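Mitogen-activated protein kinase (Leishmania major, PDB 3UIB) probably transfers phosphate from ATP to serine or threonine residues of target proteins, as a mitogen-activated protein kinase, and is captured here with the inhibitor SB203580. Local coordinates at residues P89-L94 with I173-F178; E114-D119 with N164-D169. All blocks are in the same frame, centred on the assembly; numbering follows the deposited sequence.

Contact 1: residues P89-L94 with I173-F178; sequences PNILGL and ITICDF. With SB2 (4-[5-(4-fluoro-phenyl)-2-(4-methanesulfinyl-phenyl)-3H-imidazol-4-yl]-pyridine), chain B.
The ring of Phe178 meets Ile91 and Leu92 in different ways: Leu92 O lies at its edge, near the ring plane, with Ile175 O also at the edge, whereas Ile91 CG2 approaches Phe178 CZ obliquely at 3.6 Å. The other flat group, the Asn90 amide, points one N-H at the backbone: Asn90 ND2 donates to Ile173 O at 2.9 Å, the acceptor lying in the amide plane, with an N-H...O angle of 165°. The same ND2 is also bonded to His142. Backbone evidence for a single bridge between Ile91 and Ile175 is the pair Ile175 N to Asn90 O (2.9 Å) and Leu92 N to Ile175 O (3.0 Å). After strand 173-175 and Cys176 the chain enters the kinase DFG-equivalent motif, of which Asp177 and Phe178 are the first two residues. Phe178 touches Leu83 and His157, and Leu94 touches Leu83, contacts consistent with an assembled regulatory spine. Thr174 CG2 lies 3.8 Å from Leu92 CD1, the two side chains crossing at about a right angle. Leu92 CD2 bridges Cys176 CB and the fluorophenyl atom CD5 of SB2, each 3.8 Å away, and Cys176 SG faces the inhibitor's imidazole carbon CC2 at 3.7 Å.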
ATOM      1  N   PRO A  89       4.384  -4.191 -14.189  1.00 48.98           N
ATOM      2  CA  PRO A  89       3.030  -4.787 -14.152  1.00 49.10           C
ATOM      3  C   PRO A  89       2.302  -4.760 -12.803  1.00 52.72           C
ATOM      4  O   PRO A  89       1.076  -4.824 -12.791  1.00 53.35           O
ATOM      5  CB  PRO A  89       3.259  -6.222 -14.636  1.00 50.74           C
ATOM      6  CG  PRO A  89       4.528  -6.182 -15.390  1.00 54.95           C
ATOM      7  CD  PRO A  89       5.373  -5.160 -14.705  1.00 49.69           C
ATOM      8  N   ASN A  90       3.037  -4.661 -11.680  1.00 48.61           N
ATOM      9  CA  ASN A  90       2.455  -4.628 -10.329  1.00 47.86           C
ATOM     10  C   ASN A  90       2.202  -3.218  -9.755  1.00 52.78           C
ATOM     11  O   ASN A  90       1.747  -3.095  -8.614  1.00 52.73           O
ATOM     12  CB  ASN A  90       3.294  -5.468  -9.356  1.00 44.39           C
ATOM     13  CG  ASN A  90       3.307  -6.934  -9.677  1.00 55.49           C
ATOM     14  OD1 ASN A  90       4.367  -7.550  -9.773  1.00 51.65           O
ATOM     15  ND2 ASN A  90       2.133  -7.529  -9.836  1.00 44.18           N
ATOM     16  N   ILE A  91       2.494  -2.168 -10.536  1.00 49.82           N
ATOM     17  CA  ILE A  91       2.319  -0.767 -10.135  1.00 49.54           C
ATOM     18  C   ILE A  91       1.439  -0.054 -11.156  1.00 56.64           C
ATOM     19  O   ILE A  91       1.724  -0.118 -12.358  1.00 57.13           O
ATOM     20  CB  ILE A  91       3.705  -0.066  -9.933  1.00 51.12           C
ATOM     21  CG1 ILE A  91       4.570  -0.739  -8.832  1.00 49.18           C
ATOM     22  CG2 ILE A  91       3.567   1.438  -9.706  1.00 51.90           C
ATOM     23  CD1 ILE A  91       3.976  -0.744  -7.388  1.00 54.00           C
ATOM     24  N   LEU A  92       0.383   0.635 -10.675  1.00 55.09           N
ATOM     25  CA  LEU A  92      -0.567   1.367 -11.521  1.00 57.08           C
ATOM     26  C   LEU A  92       0.103   2.502 -12.312  1.00 62.59           C
ATOM     27  O   LEU A  92       0.826   3.327 -11.748  1.00 61.18           O
ATOM     28  CB  LEU A  92      -1.769   1.875 -10.686  1.00 57.51           C
ATOM     29  CG  LEU A  92      -3.039   2.287 -11.461  1.00 63.33           C
ATOM     30  CD1 LEU A  92      -3.919   1.090 -11.762  1.00 63.80           C
ATOM     31  CD2 LEU A  92      -3.843   3.305 -10.676  1.00 66.13           C
ATOM     32  N   GLY A  93      -0.124   2.495 -13.618  1.00 61.95           N
ATOM     33  CA  GLY A  93       0.435   3.480 -14.534  1.00 63.27           C
ATOM     34  C   GLY A  93      -0.607   4.229 -15.330  1.00 70.17           C
ATOM     35  O   GLY A  93      -1.659   3.672 -15.661  1.00 70.88           O
ATOM     36  N   LEU A  94      -0.311   5.499 -15.652  1.00 68.31           N
ATOM     37  CA  LEU A  94      -1.200   6.355 -16.434  1.00 70.21           C
ATOM     38  C   LEU A  94      -1.300   5.881 -17.881  1.00 78.90           C
ATOM     39  O   LEU A  94      -0.305   5.432 -18.455  1.00 79.08           O
ATOM     40  CB  LEU A  94      -0.731   7.820 -16.397  1.00 70.01           C
ATOM     41  CG  LEU A  94      -1.038   8.617 -15.131  1.00 73.56           C
ATOM     42  CD1 LEU A  94      -0.339   9.952 -15.156  1.00 73.76           C
ATOM     43  CD2 LEU A  94      -2.531   8.831 -14.954  1.00 76.14           C
ATOM     44  N   ILE A 173      -2.391  -8.761  -9.594  1.00 67.31           N
ATOM     45  CA  ILE A 173      -2.323  -7.662  -8.629  1.00 64.35           C
ATOM     46  C   ILE A 173      -1.590  -6.380  -9.070  1.00 65.86           C
ATOM     47  O   ILE A 173      -0.533  -6.442  -9.699  1.00 64.94           O
ATOM     48  CB  ILE A 173      -1.937  -8.198  -7.224  1.00 65.19           C
ATOM     49  CG1 ILE A 173      -3.214  -8.446  -6.407  1.00 66.56           C
ATOM     50  CG2 ILE A 173      -0.914  -7.305  -6.466  1.00 63.84           C
ATOM     51  CD1 ILE A 173      -3.057  -9.279  -5.196  1.00 72.85           C
ATOM     52  N   THR A 174      -2.168  -5.218  -8.709  1.00 61.49           N
ATOM     53  CA  THR A 174      -1.654  -3.881  -9.006  1.00 60.53           C
ATOM     54  C   THR A 174      -1.821  -2.992  -7.769  1.00 62.54           C
ATOM     55  O   THR A 174      -2.856  -3.058  -7.104  1.00 63.36           O
ATOM     56  CB  THR A 174      -2.365  -3.323 -10.242  1.00 68.78           C
ATOM     57  OG1 THR A 174      -2.153  -4.217 -11.329  1.00 71.85           O
ATOM     58  CG2 THR A 174      -1.879  -1.961 -10.643  1.00 66.06           C
ATOM     59  N   ILE A 175      -0.802  -2.168  -7.470  1.00 56.41           N
ATOM     60  CA  ILE A 175      -0.783  -1.257  -6.327  1.00 55.13           C
ATOM     61  C   ILE A 175      -0.969   0.203  -6.772  1.00 60.74           C
ATOM     62  O   ILE A 175      -0.348   0.643  -7.743  1.00 61.09           O
ATOM     63  CB  ILE A 175       0.524  -1.463  -5.496  1.00 55.80           C
ATOM     64  CG1 ILE A 175       0.593  -2.884  -4.892  1.00 54.82           C
ATOM     65  CG2 ILE A 175       0.684  -0.398  -4.405  1.00 55.89           C
ATOM     66  CD1 ILE A 175       1.967  -3.284  -4.339  1.00 59.38           C
ATOM     67  N   CYS A 176      -1.822   0.943  -6.042  1.00 58.42           N
ATOM     68  CA  CYS A 176      -2.092   2.370  -6.230  1.00 59.94           C
ATOM     69  C   CYS A 176      -2.061   3.058  -4.854  1.00 64.80           C
ATOM     70  O   CYS A 176      -1.818   2.387  -3.853  1.00 61.65           O
ATOM     71  CB  CYS A 176      -3.426   2.588  -6.943  1.00 62.68           C
ATOM     72  SG  CYS A 176      -4.881   2.134  -5.963  1.00 67.14           S
ATOM     73  N   ASP A 177      -2.312   4.384  -4.807  1.00 66.19           N
ATOM     74  CA  ASP A 177      -2.364   5.201  -3.586  1.00 67.26           C
ATOM     75  C   ASP A 177      -1.029   5.225  -2.785  1.00 70.99           C
ATOM     76  O   ASP A 177      -1.045   5.237  -1.547  1.00 69.76           O
ATOM     77  CB  ASP A 177      -3.595   4.820  -2.715  1.00 70.15           C
ATOM     78  CG  ASP A 177      -4.247   5.972  -1.976  1.00 86.68           C
ATOM     79  OD1 ASP A 177      -4.975   6.756  -2.627  1.00 91.52           O
ATOM     80  OD2 ASP A 177      -4.085   6.050  -0.735  1.00 91.45           O
ATOM     81  N   PHE A 178       0.121   5.258  -3.503  1.00 68.01           N
ATOM     82  CA  PHE A 178       1.459   5.334  -2.892  1.00 66.60           C
ATOM     83  C   PHE A 178       1.923   6.788  -2.718  1.00 74.30           C
ATOM     84  O   PHE A 178       2.994   7.043  -2.159  1.00 73.01           O
ATOM     85  CB  PHE A 178       2.507   4.445  -3.604  1.00 66.83           C
ATOM     86  CG  PHE A 178       2.412   4.371  -5.110  1.00 69.57           C
ATOM     87  CD1 PHE A 178       3.035   5.320  -5.911  1.00 73.76           C
ATOM     88  CD2 PHE A 178       1.712   3.344  -5.728  1.00 71.53           C
ATOM     89  CE1 PHE A 178       2.945   5.253  -7.302  1.00 75.96           C
ATOM     90  CE2 PHE A 178       1.618   3.281  -7.120  1.00 75.86           C
ATOM     91  CZ  PHE A 178       2.234   4.238  -7.897  1.00 75.16           C
TER
HETATM   92  O2  SB2 B 362      -9.677   4.762  -0.227  1.00 89.97           O
HETATM   93  C1  SB2 B 362      -6.762   4.293  -0.021  1.00 88.88           C
HETATM   94  S1  SB2 B 362      -8.352   3.585  -0.540  1.00 89.34           S
HETATM   95  CA1 SB2 B 362      -7.488   4.936  -4.253  1.00 88.86           C
HETATM   96  CA2 SB2 B 362      -7.570   4.819  -2.865  1.00 89.46           C
HETATM   97  CA3 SB2 B 362      -8.245   3.739  -2.295  1.00 89.68           C
HETATM   98  CA4 SB2 B 362      -8.840   2.776  -3.119  1.00 89.92           C
HETATM   99  CA5 SB2 B 362      -8.759   2.893  -4.509  1.00 89.37           C
HETATM  100  CA6 SB2 B 362      -8.085   3.979  -5.079  1.00 88.31           C
HETATM  101  NB1 SB2 B 362      -9.483   0.989 -11.736  1.00 84.23           N
HETATM  102  CB2 SB2 B 362      -8.325   1.661 -11.847  1.00 84.17           C
HETATM  103  CB3 SB2 B 362      -7.897   2.519 -10.830  1.00 84.19           C
HETATM  104  CB4 SB2 B 362      -8.684   2.679  -9.689  1.00 84.70           C
HETATM  105  CB5 SB2 B 362      -9.884   1.969  -9.598  1.00 84.98           C
HETATM  106  CB6 SB2 B 362     -10.263   1.123 -10.646  1.00 84.75           C
HETATM  107  NC1 SB2 B 362      -8.475   3.188  -7.340  1.00 85.71           N
HETATM  108  CC2 SB2 B 362      -7.962   4.157  -6.555  1.00 86.85           C
HETATM  109  NC3 SB2 B 362      -7.386   5.166  -7.247  1.00 86.59           N
HETATM  110  CC4 SB2 B 362      -7.518   4.892  -8.557  1.00 85.56           C
HETATM  111  CC5 SB2 B 362      -8.231   3.590  -8.595  1.00 85.16           C
HETATM  112  CD1 SB2 B 362      -7.737   5.937 -10.847  1.00 83.85           C
HETATM  113  CD2 SB2 B 362      -7.197   6.735 -11.863  1.00 83.13           C
HETATM  114  CD3 SB2 B 362      -5.935   7.323 -11.701  1.00 82.38           C
HETATM  115  CD4 SB2 B 362      -5.213   7.126 -10.524  1.00 83.04           C
HETATM  116  CD5 SB2 B 362      -5.750   6.330  -9.514  1.00 83.68           C
HETATM  117  CD6 SB2 B 362      -7.005   5.735  -9.673  1.00 84.61           C
HETATM  118  FD3 SB2 B 362      -5.408   8.086 -12.671  1.00 80.65           F

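Contact 2: residues E114-D119 with N164-D169. With SB2 (4-[5-(4-fluoro-phenyl)-2-(4-methanesulfinyl-phenyl)-3H-imidazol-4-yl]-pyridine), chain B.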
ATOM      1  N   GLU A 114      -5.833   2.029 -16.625  1.00 82.99           N
ATOM      2  CA  GLU A 114      -6.607   0.844 -17.010  1.00 83.02           C
ATOM      3  C   GLU A 114      -7.679   0.604 -15.940  1.00 84.20           C
ATOM      4  O   GLU A 114      -7.441   0.913 -14.767  1.00 82.99           O
ATOM      5  CB  GLU A 114      -5.700  -0.393 -17.096  1.00 84.14           C
ATOM      6  CG  GLU A 114      -4.938  -0.547 -18.401  1.00 97.41           C
ATOM      7  CD  GLU A 114      -4.069  -1.791 -18.461  1.00121.37           C
ATOM      8  OE1 GLU A 114      -4.629  -2.909 -18.529  1.00118.25           O
ATOM      9  OE2 GLU A 114      -2.824  -1.647 -18.432  1.00116.46           O
ATOM     10  N   LEU A 115      -8.847   0.063 -16.327  1.00 79.58           N
ATOM     11  CA  LEU A 115      -9.907  -0.213 -15.359  1.00 78.27           C
ATOM     12  C   LEU A 115      -9.650  -1.537 -14.655  1.00 78.72           C
ATOM     13  O   LEU A 115      -9.462  -2.563 -15.314  1.00 79.48           O
ATOM     14  CB  LEU A 115     -11.306  -0.187 -16.001  1.00 80.34           C
ATOM     15  CG  LEU A 115     -12.503  -0.374 -15.053  1.00 85.47           C
ATOM     16  CD1 LEU A 115     -12.732   0.859 -14.177  1.00 84.51           C
ATOM     17  CD2 LEU A 115     -13.765  -0.713 -15.830  1.00 90.24           C
ATOM     18  N   MET A 116      -9.631  -1.501 -13.311  1.00 88.79           N
ATOM     19  CA  MET A 116      -9.397  -2.682 -12.483  1.00 84.98           C
ATOM     20  C   MET A 116     -10.725  -3.238 -12.001  1.00 89.08           C
ATOM     21  O   MET A 116     -11.501  -2.512 -11.375  1.00 90.25           O
ATOM     22  CB  MET A 116      -8.456  -2.366 -11.301  1.00 83.63           C
ATOM     23  CG  MET A 116      -7.138  -1.703 -11.703  1.00 85.14           C
ATOM     24  SD  MET A 116      -6.189  -2.587 -12.960  1.00 88.61           S
ATOM     25  CE  MET A 116      -5.484  -3.839 -11.991  1.00 82.11           C
ATOM     26  N   ARG A 117     -10.993  -4.520 -12.330  1.00 84.52           N
ATOM     27  CA  ARG A 117     -12.206  -5.284 -12.010  1.00 85.45           C
ATOM     28  C   ARG A 117     -12.727  -5.019 -10.589  1.00 85.99           C
ATOM     29  O   ARG A 117     -13.853  -4.544 -10.425  1.00 88.45           O
ATOM     30  CB  ARG A 117     -11.955  -6.790 -12.262  1.00 85.52           C
ATOM     31  CG  ARG A 117     -13.086  -7.735 -11.832  1.00 98.94           C
ATOM     32  CD  ARG A 117     -12.840  -9.179 -12.248  1.00108.15           C
ATOM     33  NE  ARG A 117     -11.568  -9.714 -11.749  1.00109.83           N
ATOM     34  CZ  ARG A 117     -11.430 -10.435 -10.639  1.00118.11           C
ATOM     35  NH1 ARG A 117     -12.486 -10.719  -9.886  1.00102.29           N
ATOM     36  NH2 ARG A 117     -10.233 -10.879 -10.276  1.00101.27           N
ATOM     37  N   THR A 118     -11.889  -5.306  -9.582  1.00 76.98           N
ATOM     38  CA  THR A 118     -12.179  -5.147  -8.157  1.00 74.54           C
ATOM     39  C   THR A 118     -10.871  -4.958  -7.365  1.00 72.54           C
ATOM     40  O   THR A 118      -9.792  -4.900  -7.963  1.00 69.58           O
ATOM     41  CB  THR A 118     -13.031  -6.340  -7.644  1.00 80.58           C
ATOM     42  OG1 THR A 118     -13.494  -6.048  -6.329  1.00 81.52           O
ATOM     43  CG2 THR A 118     -12.276  -7.683  -7.654  1.00 74.68           C
ATOM     44  N   ASP A 119     -10.979  -4.850  -6.029  1.00 67.49           N
ATOM     45  CA  ASP A 119      -9.841  -4.749  -5.119  1.00 64.08           C
ATOM     46  C   ASP A 119      -9.771  -6.009  -4.236  1.00 67.04           C
ATOM     47  O   ASP A 119     -10.717  -6.809  -4.228  1.00 68.34           O
ATOM     48  CB  ASP A 119      -9.867  -3.440  -4.288  1.00 65.33           C
ATOM     49  CG  ASP A 119     -11.141  -3.136  -3.514  1.00 76.39           C
ATOM     50  OD1 ASP A 119     -11.661  -4.048  -2.832  1.00 76.74           O
ATOM     51  OD2 ASP A 119     -11.562  -1.959  -3.507  1.00 84.67           O
ATOM     52  N   ASN A 164      -6.448  -0.722  -1.560  1.00 47.42           N
ATOM     53  CA  ASN A 164      -5.606  -0.149  -2.618  1.00 46.07           C
ATOM     54  C   ASN A 164      -4.717  -1.186  -3.331  1.00 46.62           C
ATOM     55  O   ASN A 164      -3.780  -0.833  -4.054  1.00 44.31           O
ATOM     56  CB  ASN A 164      -4.852   1.118  -2.168  1.00 44.38           C
ATOM     57  CG  ASN A 164      -3.937   0.947  -0.991  1.00 62.32           C
ATOM     58  OD1 ASN A 164      -3.309  -0.098  -0.786  1.00 60.43           O
ATOM     59  ND2 ASN A 164      -3.809   1.999  -0.210  1.00 54.86           N
ATOM     60  N   ILE A 165      -5.044  -2.471  -3.132  1.00 43.49           N
ATOM     61  CA  ILE A 165      -4.409  -3.608  -3.799  1.00 42.50           C
ATOM     62  C   ILE A 165      -5.496  -4.039  -4.775  1.00 51.60           C
ATOM     63  O   ILE A 165      -6.481  -4.658  -4.371  1.00 53.23           O
ATOM     64  CB  ILE A 165      -3.964  -4.731  -2.804  1.00 43.21           C
ATOM     65  CG1 ILE A 165      -2.892  -4.215  -1.814  1.00 40.19           C
ATOM     66  CG2 ILE A 165      -3.461  -5.968  -3.558  1.00 43.81           C
ATOM     67  CD1 ILE A 165      -2.556  -5.137  -0.641  1.00 37.67           C
ATOM     68  N   LEU A 166      -5.379  -3.580  -6.028  1.00 50.69           N
ATOM     69  CA  LEU A 166      -6.369  -3.815  -7.081  1.00 53.58           C
ATOM     70  C   LEU A 166      -6.078  -5.081  -7.883  1.00 60.14           C
ATOM     71  O   LEU A 166      -4.916  -5.439  -8.057  1.00 57.19           O
ATOM     72  CB  LEU A 166      -6.496  -2.587  -8.022  1.00 54.91           C
ATOM     73  CG  LEU A 166      -6.363  -1.166  -7.412  1.00 58.32           C
ATOM     74  CD1 LEU A 166      -6.325  -0.113  -8.495  1.00 59.87           C
ATOM     75  CD2 LEU A 166      -7.489  -0.850  -6.430  1.00 61.07           C
ATOM     76  N   LEU A 167      -7.148  -5.749  -8.368  1.00 62.30           N
ATOM     77  CA  LEU A 167      -7.115  -6.984  -9.163  1.00 63.98           C
ATOM     78  C   LEU A 167      -7.633  -6.736 -10.583  1.00 73.20           C
ATOM     79  O   LEU A 167      -8.757  -6.258 -10.764  1.00 75.23           O
ATOM     80  CB  LEU A 167      -7.959  -8.086  -8.490  1.00 65.02           C
ATOM     81  CG  LEU A 167      -7.270  -8.925  -7.414  1.00 67.80           C
ATOM     82  CD1 LEU A 167      -7.413  -8.287  -6.048  1.00 67.08           C
ATOM     83  CD2 LEU A 167      -7.849 -10.328  -7.365  1.00 71.43           C
ATOM     84  N   ALA A 168      -6.818  -7.083 -11.586  1.00 71.73           N
ATOM     85  CA  ALA A 168      -7.151  -6.934 -13.003  1.00 75.17           C
ATOM     86  C   ALA A 168      -8.165  -7.975 -13.478  1.00 83.74           C
ATOM     87  O   ALA A 168      -8.498  -8.903 -12.735  1.00 82.37           O
ATOM     88  CB  ALA A 168      -5.883  -7.025 -13.840  1.00 74.89           C
ATOM     89  N   ASP A 169      -8.642  -7.822 -14.732  1.00 85.68           N
ATOM     90  CA  ASP A 169      -9.576  -8.745 -15.379  1.00 89.68           C
ATOM     91  C   ASP A 169      -8.906 -10.116 -15.567  1.00 94.49           C
ATOM     92  O   ASP A 169      -9.580 -11.145 -15.486  1.00 95.19           O
ATOM     93  CB  ASP A 169     -10.064  -8.171 -16.720  1.00 95.27           C
ATOM     94  CG  ASP A 169     -10.872  -6.891 -16.587  1.00110.25           C
ATOM     95  OD1 ASP A 169     -10.327  -5.892 -16.059  1.00109.89           O
ATOM     96  OD2 ASP A 169     -12.040  -6.878 -17.035  1.00119.27           O
TER
HETATM   97  O2  SB2 B 362      -9.677   4.762  -0.227  1.00 89.97           O
HETATM   98  C1  SB2 B 362      -6.762   4.293  -0.021  1.00 88.88           C
HETATM   99  S1  SB2 B 362      -8.352   3.585  -0.540  1.00 89.34           S
HETATM  100  CA1 SB2 B 362      -7.488   4.936  -4.253  1.00 88.86           C
HETATM  101  CA2 SB2 B 362      -7.570   4.819  -2.865  1.00 89.46           C
HETATM  102  CA3 SB2 B 362      -8.245   3.739  -2.295  1.00 89.68           C
HETATM  103  CA4 SB2 B 362      -8.840   2.776  -3.119  1.00 89.92           C
HETATM  104  CA5 SB2 B 362      -8.759   2.893  -4.509  1.00 89.37           C
HETATM  105  CA6 SB2 B 362      -8.085   3.979  -5.079  1.00 88.31           C
HETATM  106  NB1 SB2 B 362      -9.483   0.989 -11.736  1.00 84.23           N
HETATM  107  CB2 SB2 B 362      -8.325   1.661 -11.847  1.00 84.17           C
HETATM  108  CB3 SB2 B 362      -7.897   2.519 -10.830  1.00 84.19           C
HETATM  109  CB4 SB2 B 362      -8.684   2.679  -9.689  1.00 84.70           C
HETATM  110  CB5 SB2 B 362      -9.884   1.969  -9.598  1.00 84.98           C
HETATM  111  CB6 SB2 B 362     -10.263   1.123 -10.646  1.00 84.75           C
HETATM  112  NC1 SB2 B 362      -8.475   3.188  -7.340  1.00 85.71           N
HETATM  113  CC2 SB2 B 362      -7.962   4.157  -6.555  1.00 86.85           C
HETATM  114  NC3 SB2 B 362      -7.386   5.166  -7.247  1.00 86.59           N
HETATM  115  CC4 SB2 B 362      -7.518   4.892  -8.557  1.00 85.56           C
HETATM  116  CC5 SB2 B 362      -8.231   3.590  -8.595  1.00 85.16           C
HETATM  117  CD1 SB2 B 362      -7.737   5.937 -10.847  1.00 83.85           C
HETATM  118  CD2 SB2 B 362      -7.197   6.735 -11.863  1.00 83.13           C
HETATM  119  CD3 SB2 B 362      -5.935   7.323 -11.701  1.00 82.38           C
HETATM  120  CD4 SB2 B 362      -5.213   7.126 -10.524  1.00 83.04           C
HETATM  121  CD5 SB2 B 362      -5.750   6.330  -9.514  1.00 83.68           C
HETATM  122  CD6 SB2 B 362      -7.005   5.735  -9.673  1.00 84.61           C
HETATM  123  FD3 SB2 B 362      -5.408   8.086 -12.671  1.00 80.65           F
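The hinge of the kinase and the floor of its nucleotide pocket meet here, through Met116 on one side and Leu166 on the other. Met116 N donates to the pyridine nitrogen NB1 of SB2 at 3.0 Å and 161°, as a hinge amide does to adenine. Beneath the pyridine, Met116 CG touches Leu166 CD1 at 3.7 Å, and that same methyl reaches CB4 of the inhibitor at 3.8 Å, consistent with the floor position that this residue takes beneath adenine in protein kinases. Bends at chi2 and chi3 (-54° and -78°) fold the Met116 chain back until CE rests 3.7 Å from Ala168 CB. Past the hinge the chain joins a short antiparallel sheet: Leu167 N bonds to Thr118 O at 2.8 Å, while the return bond from Thr118 N to Leu167 O is weak at 3.5 Å. Arg117 and Thr118 both face Leu167, a classic beta bulge. From it the Arg117 side chain passes obliquely by Leu167, NH2 near CD2, and its NE bonds weakly to Ala168 O, 3.3 Å away at the guanidinium edge; Thr118 CG2 sits over one face, offset toward the rim. Asp119, paired with Leu166, turns its carboxylate from the sheet to N-cap helix 120-124 through Gln122 N.

How the contacts relate
Contact 1 is the interior one: eight of its nine touching residues are buried and its centre is 9 Å from that of the chain, against 14 Å for contact 2, where Arg117 and Asp169 are exposed. Their strands 173-175 and 165-167 are neighbours in one antiparallel sheet, joined by a probable hydrogen bond from Leu166 N to Thr174 O (2.8 Å). Contact 2 buries more surface, 508 Å² against 399 Å², yet two of its three hydrogen bonds are weak; none of the three in contact 1 is weak. Both touch SB2, contact 2 by a directed bond at the hinge, and contact 1 by apolar and sulfur packing, with Asp177 lying beside the inhibitor's methanesulfinyl-phenyl group.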